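Local coordinates for putative acetamidase/formamidase (Yersinia enterocolitica subsp. palearctica serotype O:3, PDB 5UBU), which probably hydrolyses carbon-nitrogen bonds other than peptide bonds in linear amides, at residues G66-L78 against D140-D152. Sequence-based numbering, arbitrary orientation.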
loop_
_atom_site.group_PDB
_atom_site.type_symbol
_atom_site.label_atom_id
_atom_site.label_comp_id
_atom_site.label_asym_id
_atom_site.label_seq_id
_atom_site.Cartn_x
_atom_site.Cartn_y
_atom_site.Cartn_z
ATOM N N GLY B 66 15.807 -26.750 13.305
ATOM C CA GLY B 66 15.960 -27.356 14.624
ATOM C C GLY B 66 16.619 -26.515 15.711
ATOM O O GLY B 66 16.923 -27.031 16.792
ATOM N N ALA B 67 16.810 -25.220 15.455
ATOM C CA ALA B 67 17.465 -24.337 16.432
ATOM C C ALA B 67 16.647 -24.094 17.692
ATOM O O ALA B 67 17.211 -23.748 18.733
ATOM C CB ALA B 67 17.815 -23.006 15.788
ATOM N N ILE B 68 15.328 -24.271 17.595
ATOM C CA ILE B 68 14.427 -24.067 18.731
ATOM C C ILE B 68 13.861 -25.405 19.199
ATOM O O ILE B 68 13.292 -26.155 18.414
ATOM C CB ILE B 68 13.304 -23.069 18.372
ATOM C CG1 ILE B 68 13.922 -21.713 18.031
ATOM C CG2 ILE B 68 12.333 -22.899 19.529
ATOM C CD1 ILE B 68 12.917 -20.648 17.659
ATOM N N SER B 69 14.023 -25.692 20.487
ATOM C CA SER B 69 13.560 -26.957 21.073
ATOM C C SER B 69 12.993 -26.812 22.496
ATOM O O SER B 69 12.757 -27.808 23.179
ATOM C CB SER B 69 14.725 -27.955 21.060
ATOM O OG SER B 69 15.861 -27.430 21.720
ATOM N N SER B 70 12.769 -25.574 22.927
ATOM C CA SER B 70 12.233 -25.293 24.253
ATOM C C SER B 70 11.426 -24.008 24.269
ATOM O O SER B 70 11.785 -23.033 23.602
ATOM C CB SER B 70 13.377 -25.152 25.257
ATOM O OG SER B 70 12.895 -24.724 26.516
ATOM N N GLU B 71 10.350 -23.986 25.055
ATOM C CA GLU B 71 9.551 -22.769 25.175
ATOM C C GLU B 71 10.332 -21.644 25.885
ATOM O O GLU B 71 9.943 -20.482 25.808
ATOM C CB GLU B 71 8.198 -23.030 25.845
ATOM C CG GLU B 71 7.264 -23.869 24.987
ATOM C CD GLU B 71 5.838 -23.951 25.517
ATOM O OE1 GLU B 71 5.565 -23.455 26.626
ATOM O OE2 GLU B 71 4.977 -24.513 24.807
ATOM N N GLN B 72 11.433 -21.986 26.548
ATOM C CA GLN B 72 12.298 -20.992 27.215
ATOM C C GLN B 72 13.384 -20.436 26.274
ATOM O O GLN B 72 14.205 -19.622 26.693
ATOM C CB GLN B 72 12.893 -21.496 28.545
ATOM C CG GLN B 72 11.873 -21.569 29.684
ATOM C CD GLN B 72 10.875 -22.705 29.498
ATOM O OE1 GLN B 72 9.670 -22.489 29.335
ATOM N NE2 GLN B 72 11.384 -23.938 29.519
ATOM N N ASP B 73 13.383 -20.873 25.010
ATOM C CA ASP B 73 14.329 -20.363 24.016
ATOM C C ASP B 73 13.947 -18.936 23.653
ATOM O O ASP B 73 12.782 -18.553 23.716
ATOM C CB ASP B 73 14.358 -21.221 22.737
ATOM C CG ASP B 73 15.019 -22.583 22.938
ATOM O OD1 ASP B 73 15.699 -22.791 23.964
ATOM O OD2 ASP B 73 14.890 -23.442 22.046
ATOM N N ILE B 74 14.954 -18.169 23.257
ATOM C CA ILE B 74 14.800 -16.773 22.896
ATOM C C ILE B 74 15.159 -16.628 21.414
ATOM O O ILE B 74 16.339 -16.631 21.061
ATOM C CB ILE B 74 15.711 -15.901 23.788
ATOM C CG1 ILE B 74 15.348 -16.119 25.269
ATOM C CG2 ILE B 74 15.571 -14.423 23.427
ATOM C CD1 ILE B 74 16.289 -15.460 26.247
ATOM N N PRO B 75 14.131 -16.529 20.538
ATOM C CA PRO B 75 14.316 -16.391 19.097
ATOM C C PRO B 75 15.347 -15.348 18.625
ATOM O O PRO B 75 16.119 -15.648 17.728
ATOM C CB PRO B 75 12.920 -16.012 18.616
ATOM C CG PRO B 75 12.006 -16.713 19.550
ATOM C CD PRO B 75 12.726 -16.852 20.857
ATOM N N SER B 76 15.370 -14.158 19.221
ATOM C CA SER B 76 16.320 -13.110 18.803
ATOM C C SER B 76 17.782 -13.509 19.003
ATOM O O SER B 76 18.661 -12.987 18.321
ATOM C CB SER B 76 16.046 -11.793 19.531
ATOM O OG SER B 76 16.208 -11.929 20.933
ATOM N N GLN B 77 18.031 -14.429 19.935
ATOM C CA GLN B 77 19.387 -14.917 20.222
ATOM C C GLN B 77 19.756 -16.178 19.427
ATOM O O GLN B 77 20.939 -16.463 19.248
ATOM C CB GLN B 77 19.542 -15.190 21.719
ATOM C CG GLN B 77 19.398 -13.943 22.578
ATOM C CD GLN B 77 19.457 -14.231 24.071
ATOM O OE1 GLN B 77 19.586 -15.384 24.507
ATOM N NE2 GLN B 77 19.346 -13.177 24.866
ATOM N N LEU B 78 18.754 -16.920 18.950
ATOM C CA LEU B 78 18.996 -18.153 18.185
ATOM C C LEU B 78 18.764 -18.042 16.669
ATOM O O LEU B 78 19.199 -18.913 15.922
ATOM C CB LEU B 78 18.126 -19.286 18.739
ATOM C CG LEU B 78 18.307 -19.643 20.216
ATOM C CD1 LEU B 78 17.317 -20.743 20.592
ATOM C CD2 LEU B 78 19.729 -20.085 20.519
ATOM N N ASP B 140 8.432 -0.740 20.697
ATOM C CA ASP B 140 9.114 -1.914 21.212
ATOM C C ASP B 140 8.528 -3.123 20.507
ATOM O O ASP B 140 7.343 -3.132 20.171
ATOM C CB ASP B 140 8.905 -2.070 22.723
ATOM C CG ASP B 140 9.616 -1.012 23.531
ATOM O OD1 ASP B 140 10.642 -0.497 23.054
ATOM O OD2 ASP B 140 9.170 -0.726 24.663
ATOM N N PRO B 141 9.361 -4.150 20.269
ATOM C CA PRO B 141 8.833 -5.337 19.619
ATOM C C PRO B 141 7.886 -6.072 20.561
ATOM O O PRO B 141 7.882 -5.818 21.766
ATOM C CB PRO B 141 10.088 -6.172 19.354
ATOM C CG PRO B 141 11.046 -5.757 20.427
ATOM C CD PRO B 141 10.782 -4.303 20.648
ATOM N N LEU B 142 7.088 -6.969 20.003
ATOM C CA LEU B 142 6.152 -7.751 20.797
ATOM C C LEU B 142 6.916 -8.753 21.652
ATOM O O LEU B 142 8.094 -9.026 21.395
ATOM C CB LEU B 142 5.179 -8.506 19.889
ATOM C CG LEU B 142 4.351 -7.678 18.911
ATOM C CD1 LEU B 142 3.463 -8.632 18.126
ATOM C CD2 LEU B 142 3.530 -6.629 19.654
ATOM N N PRO B 143 6.257 -9.307 22.679
ATOM C CA PRO B 143 6.954 -10.278 23.497
ATOM C C PRO B 143 7.466 -11.422 22.664
ATOM O O PRO B 143 6.868 -11.813 21.660
ATOM C CB PRO B 143 5.883 -10.752 24.477
ATOM C CG PRO B 143 5.000 -9.573 24.619
ATOM C CD PRO B 143 4.912 -9.036 23.212
ATOM N N GLU B 144 8.578 -11.948 23.115
ATOM C CA GLU B 144 9.258 -13.015 22.448
ATOM C C GLU B 144 8.717 -14.339 22.991
ATOM O O GLU B 144 9.057 -14.740 24.086
ATOM C CB GLU B 144 10.744 -12.783 22.704
ATOM C CG GLU B 144 11.685 -13.507 21.783
ATOM C CD GLU B 144 13.052 -12.833 21.689
ATOM O OE1 GLU B 144 13.863 -13.322 20.884
ATOM O OE2 GLU B 144 13.315 -11.821 22.380
ATOM N N LYS B 145 7.829 -14.976 22.229
ATOM C CA LYS B 145 7.201 -16.249 22.619
ATOM C C LYS B 145 7.507 -17.447 21.719
ATOM O O LYS B 145 7.769 -17.306 20.528
ATOM C CB LYS B 145 5.675 -16.099 22.726
ATOM C CG LYS B 145 5.121 -15.838 24.115
ATOM C CD LYS B 145 5.532 -14.519 24.739
ATOM C CE LYS B 145 5.215 -14.534 26.240
ATOM N NZ LYS B 145 3.800 -14.895 26.554
ATOM N N VAL B 146 7.434 -18.626 22.330
ATOM C CA VAL B 146 7.653 -19.905 21.668
ATOM C C VAL B 146 6.680 -20.932 22.248
ATOM O O VAL B 146 6.505 -21.024 23.471
ATOM C CB VAL B 146 9.094 -20.438 21.890
ATOM C CG1 VAL B 146 9.269 -21.825 21.286
ATOM C CG2 VAL B 146 10.112 -19.469 21.308
ATOM N N ARG B 147 6.057 -21.701 21.364
ATOM C CA ARG B 147 5.139 -22.754 21.761
ATOM C C ARG B 147 5.609 -24.063 21.144
ATOM O O ARG B 147 5.798 -24.126 19.942
ATOM C CB ARG B 147 3.735 -22.449 21.284
ATOM C CG ARG B 147 3.030 -21.299 21.979
ATOM C CD ARG B 147 2.787 -21.541 23.472
ATOM N NE ARG B 147 2.552 -22.955 23.773
ATOM C CZ ARG B 147 1.408 -23.621 23.595
ATOM N NH1 ARG B 147 0.331 -23.033 23.089
ATOM N NH2 ARG B 147 1.340 -24.909 23.923
HETATM N N MSE B 148 5.818 -25.085 21.978
HETATM C CA MSE B 148 6.234 -26.420 21.536
HETATM C C MSE B 148 4.942 -27.182 21.560
HETATM O O MSE B 148 4.396 -27.453 22.614
HETATM C CB MSE B 148 7.204 -27.064 22.500
HETATM C CG MSE B 148 8.554 -26.363 22.519
HETATM SE SE MSE B 148 9.566 -27.050 20.990
HETATM C CE MSE B 148 9.987 -28.886 21.536
ATOM N N ILE B 149 4.427 -27.515 20.389
ATOM C CA ILE B 149 3.163 -28.210 20.268
ATOM C C ILE B 149 3.353 -29.657 19.854
ATOM O O ILE B 149 3.978 -29.955 18.847
ATOM C CB ILE B 149 2.252 -27.529 19.203
ATOM C CG1 ILE B 149 2.167 -26.012 19.420
ATOM C CG2 ILE B 149 0.885 -28.197 19.154
ATOM C CD1 ILE B 149 1.922 -25.622 20.849
ATOM N N LYS B 150 2.781 -30.555 20.640
ATOM C CA LYS B 150 2.846 -31.979 20.364
ATOM C C LYS B 150 1.894 -32.188 19.198
ATOM O O LYS B 150 0.916 -31.463 19.056
ATOM C CB LYS B 150 2.369 -32.739 21.599
ATOM C CG LYS B 150 2.758 -34.201 21.727
ATOM C CD LYS B 150 2.255 -34.725 23.094
ATOM C CE LYS B 150 3.075 -35.889 23.662
ATOM N NZ LYS B 150 4.442 -35.433 24.069
ATOM N N LEU B 151 2.186 -33.145 18.336
ATOM C CA LEU B 151 1.305 -33.389 17.193
ATOM C C LEU B 151 1.425 -34.793 16.645
ATOM O O LEU B 151 2.365 -35.506 16.969
ATOM C CB LEU B 151 1.521 -32.320 16.097
ATOM C CG LEU B 151 2.925 -31.981 15.569
ATOM C CD1 LEU B 151 3.527 -33.129 14.796
ATOM C CD2 LEU B 151 2.863 -30.764 14.667
ATOM N N ASP B 152 0.420 -35.192 15.872
ATOM C CA ASP B 152 0.393 -36.501 15.226
ATOM C C ASP B 152 -0.335 -36.362 13.879
ATOM O O ASP B 152 -0.738 -35.255 13.503
ATOM C CB ASP B 152 -0.201 -37.590 16.153
ATOM C CG ASP B 152 -1.647 -37.330 16.558
ATOM O OD1 ASP B 152 -2.412 -36.707 15.794
ATOM O OD2 ASP B 152 -2.040 -37.804 17.641
HETATM O O HOH W 1 3.162 -26.414 25.096
#
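Glu-71, in the type I beta turn Ser-70 to Asp-73, reaches along strand 145-151 of a four-stranded antiparallel sheet, between strands 117-122 and 155-157. Its side chain runs extended beyond CG (chi2 -170°), carrying OE2 to the backbone N of Met-148 at 3.0 Å, where the anti lone pair accepts a nearly straight bond. The same OE2 forms a salt bridge with Arg-147 NE at 3.1 Å; NE approaches from above the carboxylate plane, the two flat groups standing 83° apart. Arg-147 NH2 also donates to Trp-158 O, and the guanidinium makes a cation-pi contact with the Trp-158 ring. A water joins Glu-71 OE2, Arg-147 NH2 and Met-148 O. Between this site and Glu-144, buried Val-146 splits its methyls: CG1 meets Ile-68 CG2 at 3.7 Å, while CG2 lies equally far from Pro-75 CD. Selenomethionine Met-148, bent at chi2 and chi3, brings CE to Ser-69 O and lays CG against Glu-71 CG. Glu-144, two residues before Val-146, reaches to the short helix 75-78, CG against the Pro-75 ring, and its OE1 accepts, through the syn lone pair, from Ser-76 OG at 2.7 Å.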